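Local coordinates for serine-pyruvate aminotransferase (agxt) (Sulfolobus solfataricus, PDB 3ZRP), which probably transfers the amino group of serine to pyruvate, and possibly that of alanine to glyoxylate, with pyridoxal 5'-phosphate as cofactor, at residues A[52-57]-A[199-204]; A[160-165]-A[181-186]. All coordinates share one frame; numbering follows the deposited sequence. Where two conformers were deposited one is given.

Contact 1: A[52-57]-A[199-204]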
loop_
_atom_site.group_PDB
_atom_site.type_symbol
_atom_site.label_atom_id
_atom_site.label_comp_id
_atom_site.label_asym_id
_atom_site.label_seq_id
_atom_site.Cartn_x
_atom_site.Cartn_y
_atom_site.Cartn_z
ATOM N N LYS A 52 -1.654 17.298 -20.399
ATOM C CA LYS A 52 -1.947 15.888 -20.664
ATOM C C LYS A 52 -0.784 15.132 -21.313
ATOM O O LYS A 52 -0.873 13.925 -21.531
ATOM C CB LYS A 52 -3.220 15.743 -21.507
ATOM C CG LYS A 52 -3.044 16.028 -22.998
ATOM C CD LYS A 52 -4.387 16.381 -23.664
ATOM C CE LYS A 52 -4.641 15.568 -24.937
ATOM N NZ LYS A 52 -3.548 15.683 -25.946
ATOM N N ASN A 53 0.293 15.852 -21.620
ATOM C CA ASN A 53 1.529 15.243 -22.114
ATOM C C ASN A 53 2.271 14.464 -21.028
ATOM O O ASN A 53 3.082 13.582 -21.322
ATOM C CB ASN A 53 2.460 16.322 -22.667
ATOM C CG ASN A 53 2.197 16.621 -24.121
ATOM O OD1 ASN A 53 1.176 17.219 -24.481
ATOM N ND2 ASN A 53 3.125 16.214 -24.970
ATOM N N TYR A 54 2.007 14.827 -19.779
ATOM C CA TYR A 54 2.652 14.190 -18.627
ATOM C C TYR A 54 1.751 13.097 -18.069
ATOM O O TYR A 54 0.540 13.291 -17.951
ATOM C CB TYR A 54 2.982 15.245 -17.578
ATOM C CG TYR A 54 4.221 16.038 -17.930
ATOM C CD1 TYR A 54 4.297 16.761 -19.137
ATOM C CD2 TYR A 54 5.318 16.071 -17.070
ATOM C CE1 TYR A 54 5.443 17.483 -19.473
ATOM C CE2 TYR A 54 6.467 16.803 -17.400
ATOM C CZ TYR A 54 6.513 17.499 -18.602
ATOM O OH TYR A 54 7.641 18.218 -18.927
ATOM N N GLN A 55 2.343 11.953 -17.738
ATOM C CA GLN A 55 1.588 10.774 -17.335
ATOM C C GLN A 55 1.544 10.608 -15.802
ATOM O O GLN A 55 2.578 10.372 -15.180
ATOM C CB GLN A 55 2.187 9.515 -17.969
ATOM C CG GLN A 55 1.517 8.204 -17.539
ATOM C CD GLN A 55 0.066 8.120 -17.983
ATOM O OE1 GLN A 55 -0.216 7.992 -19.162
ATOM N NE2 GLN A 55 -0.856 8.171 -17.029
ATOM N N PRO A 56 0.348 10.726 -15.202
ATOM C CA PRO A 56 0.242 10.453 -13.750
ATOM C C PRO A 56 0.143 8.948 -13.454
ATOM O O PRO A 56 -0.402 8.183 -14.253
ATOM C CB PRO A 56 -1.056 11.159 -13.363
ATOM C CG PRO A 56 -1.901 11.061 -14.668
ATOM C CD PRO A 56 -0.911 11.250 -15.766
ATOM N N LEU A 57 0.678 8.516 -12.300
ATOM C CA LEU A 57 0.441 7.159 -11.811
ATOM C C LEU A 57 0.191 7.212 -10.301
ATOM O O LEU A 57 0.816 8.008 -9.581
ATOM C CB LEU A 57 1.630 6.215 -12.082
ATOM C CG LEU A 57 2.050 5.904 -13.525
ATOM C CD1 LEU A 57 3.203 6.802 -13.928
ATOM C CD2 LEU A 57 2.404 4.440 -13.759
ATOM N N LEU A 199 2.313 8.766 -5.329
ATOM C CA LEU A 199 1.804 9.428 -6.542
ATOM C C LEU A 199 2.943 9.957 -7.393
ATOM O O LEU A 199 3.863 10.574 -6.885
ATOM C CB LEU A 199 0.863 10.585 -6.182
ATOM C CG LEU A 199 -0.521 10.285 -5.611
ATOM C CD1 LEU A 199 -0.394 9.915 -4.184
ATOM C CD2 LEU A 199 -1.414 11.514 -5.751
ATOM N N LEU A 200 2.887 9.735 -8.710
ATOM C CA LEU A 200 4.012 10.113 -9.573
ATOM C C LEU A 200 3.496 10.793 -10.822
ATOM O O LEU A 200 2.445 10.444 -11.284
ATOM C CB LEU A 200 4.852 8.871 -9.967
ATOM C CG LEU A 200 5.475 8.088 -8.776
ATOM C CD1 LEU A 200 4.629 6.810 -8.443
ATOM C CD2 LEU A 200 6.904 7.721 -9.026
ATOM N N LEU A 201 4.249 11.760 -11.316
ATOM C CA LEU A 201 3.967 12.408 -12.631
ATOM C C LEU A 201 5.224 12.304 -13.480
ATOM O O LEU A 201 6.287 12.764 -13.083
ATOM C CB LEU A 201 3.562 13.860 -12.427
ATOM C CG LEU A 201 3.147 14.576 -13.740
ATOM C CD1 LEU A 201 1.750 14.114 -14.142
ATOM C CD2 LEU A 201 3.190 16.069 -13.566
ATOM N N LEU A 202 5.076 11.714 -14.665
ATOM C CA LEU A 202 6.201 11.379 -15.514
ATOM C C LEU A 202 6.181 12.217 -16.795
ATOM O O LEU A 202 5.125 12.419 -17.403
ATOM C CB LEU A 202 6.188 9.900 -15.882
ATOM C CG LEU A 202 7.002 8.927 -14.998
ATOM C CD1 LEU A 202 6.472 8.937 -13.608
ATOM C CD2 LEU A 202 6.968 7.526 -15.554
ATOM N N SER A 203 7.355 12.694 -17.170
ATOM C CA SER A 203 7.540 13.417 -18.425
ATOM C C SER A 203 7.441 12.461 -19.616
ATOM O O SER A 203 7.574 11.228 -19.457
ATOM C CB SER A 203 8.904 14.089 -18.427
ATOM O OG SER A 203 9.913 13.112 -18.547
ATOM N N PRO A 204 7.231 13.018 -20.827
ATOM C CA PRO A 204 7.337 12.181 -22.025
ATOM C C PRO A 204 8.633 11.357 -22.091
ATOM O O PRO A 204 8.594 10.186 -22.477
ATOM C CB PRO A 204 7.282 13.219 -23.170
ATOM C CG PRO A 204 6.375 14.277 -22.628
ATOM C CD PRO A 204 6.728 14.379 -21.144
#

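Contact 2: A[160-165]-A[181-186]. With PLP (pyridoxal-5'-phosphate), chain C.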
loop_
_atom_site.group_PDB
_atom_site.type_symbol
_atom_site.label_atom_id
_atom_site.label_comp_id
_atom_site.label_asym_id
_atom_site.label_seq_id
_atom_site.Cartn_x
_atom_site.Cartn_y
_atom_site.Cartn_z
ATOM N N ILE A 160 15.702 14.032 -14.272
ATOM C CA ILE A 160 15.616 14.720 -12.970
ATOM C C ILE A 160 14.336 14.290 -12.241
ATOM O O ILE A 160 13.245 14.343 -12.809
ATOM C CB ILE A 160 15.661 16.267 -13.152
ATOM C CG1 ILE A 160 16.981 16.690 -13.839
ATOM C CG2 ILE A 160 15.605 17.006 -11.809
ATOM C CD1 ILE A 160 16.936 18.140 -14.318
ATOM N N VAL A 161 14.515 13.828 -11.005
ATOM C CA VAL A 161 13.410 13.407 -10.160
ATOM C C VAL A 161 13.361 14.290 -8.914
ATOM O O VAL A 161 14.411 14.664 -8.348
ATOM C CB VAL A 161 13.462 11.877 -9.810
ATOM C CG1 VAL A 161 13.671 11.034 -11.080
ATOM C CG2 VAL A 161 14.534 11.555 -8.764
ATOM N N VAL A 162 12.148 14.636 -8.495
ATOM C CA VAL A 162 11.975 15.483 -7.302
ATOM C C VAL A 162 11.026 14.802 -6.342
ATOM O O VAL A 162 9.916 14.446 -6.718
ATOM C CB VAL A 162 11.393 16.874 -7.645
ATOM C CG1 VAL A 162 11.263 17.742 -6.389
ATOM C CG2 VAL A 162 12.253 17.596 -8.748
ATOM N N ASP A 163 11.497 14.575 -5.115
ATOM C CA ASP A 163 10.648 14.116 -4.038
ATOM C C ASP A 163 9.884 15.326 -3.486
ATOM O O ASP A 163 10.463 16.155 -2.767
ATOM C CB ASP A 163 11.535 13.466 -2.967
ATOM C CG ASP A 163 10.825 13.254 -1.617
ATOM O OD1 ASP A 163 9.605 13.437 -1.459
ATOM O OD2 ASP A 163 11.542 12.917 -0.666
ATOM N N GLY A 164 8.605 15.435 -3.874
ATOM C CA GLY A 164 7.674 16.435 -3.347
ATOM C C GLY A 164 6.658 15.907 -2.346
ATOM O O GLY A 164 5.560 16.439 -2.232
ATOM N N VAL A 165 7.041 14.884 -1.575
ATOM C CA VAL A 165 6.152 14.332 -0.567
ATOM C C VAL A 165 5.632 15.415 0.423
ATOM O O VAL A 165 4.436 15.422 0.749
ATOM C CB VAL A 165 6.817 13.155 0.189
ATOM C CG1 VAL A 165 5.936 12.654 1.340
ATOM C CG2 VAL A 165 7.071 11.972 -0.768
ATOM N N ASP A 181 11.350 15.177 -14.788
ATOM C CA ASP A 181 10.989 13.894 -15.388
ATOM C C ASP A 181 10.116 13.005 -14.525
ATOM O O ASP A 181 9.272 12.267 -15.056
ATOM C CB ASP A 181 12.241 13.179 -15.863
ATOM C CG ASP A 181 12.946 13.974 -16.936
ATOM O OD1 ASP A 181 12.330 14.145 -18.015
ATOM O OD2 ASP A 181 14.056 14.473 -16.661
ATOM N N VAL A 182 10.353 13.054 -13.207
ATOM C CA VAL A 182 9.468 12.436 -12.205
ATOM C C VAL A 182 9.279 13.402 -11.050
ATOM O O VAL A 182 10.231 13.799 -10.400
ATOM C CB VAL A 182 10.051 11.119 -11.589
ATOM C CG1 VAL A 182 9.034 10.513 -10.592
ATOM C CG2 VAL A 182 10.419 10.078 -12.680
ATOM N N TYR A 183 8.038 13.779 -10.781
ATOM C CA TYR A 183 7.723 14.581 -9.604
ATOM C C TYR A 183 6.826 13.657 -8.789
ATOM O O TYR A 183 5.882 13.092 -9.337
ATOM C CB TYR A 183 6.996 15.897 -10.002
ATOM C CG TYR A 183 7.483 17.089 -9.214
ATOM C CD1 TYR A 183 7.318 17.138 -7.824
ATOM C CD2 TYR A 183 8.148 18.156 -9.848
ATOM C CE1 TYR A 183 7.785 18.216 -7.074
ATOM C CE2 TYR A 183 8.609 19.258 -9.113
ATOM C CZ TYR A 183 8.438 19.270 -7.715
ATOM O OH TYR A 183 8.897 20.313 -6.945
ATOM N N LEU A 184 7.142 13.424 -7.522
ATOM C CA LEU A 184 6.374 12.436 -6.791
ATOM C C LEU A 184 5.925 12.994 -5.436
ATOM O O LEU A 184 6.517 13.962 -4.908
ATOM C CB LEU A 184 7.160 11.112 -6.644
ATOM C CG LEU A 184 8.462 11.182 -5.837
ATOM C CD1 LEU A 184 8.189 11.051 -4.324
ATOM C CD2 LEU A 184 9.480 10.117 -6.292
ATOM N N THR A 185 4.851 12.411 -4.914
ATOM C CA THR A 185 4.338 12.784 -3.612
ATOM C C THR A 185 3.629 11.573 -2.952
ATOM O O THR A 185 3.750 10.421 -3.433
ATOM C CB THR A 185 3.468 14.093 -3.683
ATOM O OG1 THR A 185 3.204 14.554 -2.364
ATOM C CG2 THR A 185 2.134 13.886 -4.410
ATOM N N ALA A 186 2.949 11.820 -1.841
ATOM C CA ALA A 186 2.177 10.780 -1.144
ATOM C C ALA A 186 0.777 11.305 -0.881
ATOM O O ALA A 186 0.546 12.506 -0.987
ATOM C CB ALA A 186 2.865 10.406 0.191
HETATM N N1 PLP C . 10.061 12.081 1.533
HETATM C C2 PLP C . 9.702 13.086 2.403
HETATM C C2A PLP C . 10.211 14.480 2.148
HETATM C C3 PLP C . 8.856 12.818 3.502
HETATM O O3 PLP C . 8.511 13.733 4.245
HETATM C C4 PLP C . 8.369 11.524 3.720
HETATM C C4A PLP C . 7.423 11.275 4.900
HETATM C C5 PLP C . 8.781 10.517 2.821
HETATM C C6 PLP C . 9.605 10.803 1.713
HETATM C C5A PLP C . 8.346 9.087 2.950
HETATM O O4P PLP C . 6.952 8.880 2.708
HETATM P P PLP C . 6.161 7.612 3.237
HETATM O O1P PLP C . 4.780 7.884 2.727
HETATM O O2P PLP C . 6.299 7.730 4.718
HETATM O O3P PLP C . 6.877 6.464 2.617
HETATM O O HOH W 1 2.321 16.865 -0.217
#

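Contact 1: A[52-57]-A[199-204]
Gln55 and Leu202 face each other as a hydrogen-bonded antiparallel pair where strand 55-60, at one margin of the central sheet of this class-V aminotransferase, joins strand 197-202. It is a worked example of a sheet edge that is dense along the strands and slackens toward Asn53 and Pro204. Gln55 N reaches Leu202 O at 2.8 Å, and Leu57 N meets Leu200 O at the same length, each bond being answered by one in return. Pro56 fits the non-hydrogen-bonded position opposite Leu201, where no N-H is required of it. Leu57 CD1 and Leu202 CD1 touch at 3.9 Å on the face beneath helix 223-234, whereas Pro56 and Leu201 turn to the face beneath helix 31-48.

Beyond the strands, Tyr54 has CG anti to its carbonyl carbon (chi1 -78°), which carries the ring beneath the start of helix 204-212: Ser203 CA and Pro204 CD both sit over one ring face, each 4.0 Å from the Tyr54 centroid, in CH-pi contacts. With a serine in place of Tyr54, both of these atoms would probably lose their aromatic support and a gap would open below the helix start, where Ser203 OG caps Ala206 N and is also hydrogen-bonded to Asp181 OD1. On the solvent side, contact thins to Asn53 O against Pro204 CG at 3.6 Å, both residues being exposed. Back in the packed part, the Gln55 chain bends at chi2 (64°) and curls along its own strand toward the next residue, and NE2 gives Pro56 O a 2.8 Å bond lying nearly in the Gln55 amide plane.

Contact 2: A[160-165]-A[181-186]
Val165 touches Leu184 and Ala186 with its two methyls, and the same side chain supports the cofactor. Its CB lies 3.6 Å from PLP C2, under one face of the pyridine ring. CG1, anti to the backbone N (chi1 175°), runs on beneath that face to PLP C4 at 3.6 Å and also meets Ala186 CB. CG2 sits under PLP C6 and rests on Leu184 CD1, 3.8 Å away. The parallel strands 157-163 and 182-186 thus end at the cofactor, the arrangement of fold-type I PLP enzymes, in which an aspartate at such a strand end faces the ring nitrogen: Asp163 OD2 is 2.8 Å from PLP N1. Its OD1 accepts a hydrogen bond from Val165 N at 2.9 Å in an Asx turn, tying the aspartate to the valine under the ring. Between them, Gly164 lies so near the edge of the Tyr183 ring that a CB would collide with CE1. Val162 CB stands over that ring's centre, 3.8 Å from the Tyr183 centroid. At the far end, Ile160 O takes both Asp181 N and Val182 N, while Ile160 N uses the anti lone pair of Asp181 OD2, which also salt-bridges Arg154; OD1 is hydrogen-bonded to Ser203 OG.

Both contacts belong to one mixed sheet and meet because strands 182-186 and 197-202 are neighbours in it, antiparallel like the pair of contact 1 and unlike the parallel pair of contact 2. Leu199 O is probably hydrogen-bonded to Thr185 N at 2.9 Å, and Ser203 OG to Asp181 OD1 at 2.7 Å, so the aspartate beside Ile160 also reaches the helix start beyond contact 1. Contact 2 is wholly buried, its centre about 8 Å from the centre of the chain, and brings a carboxylate and an apolar valine to the cofactor. Contact 1, whose centre lies about 17 Å from that of the chain, is largely leucine, proline and tyrosine, and shades into exposed residues at Asn53 and Pro204.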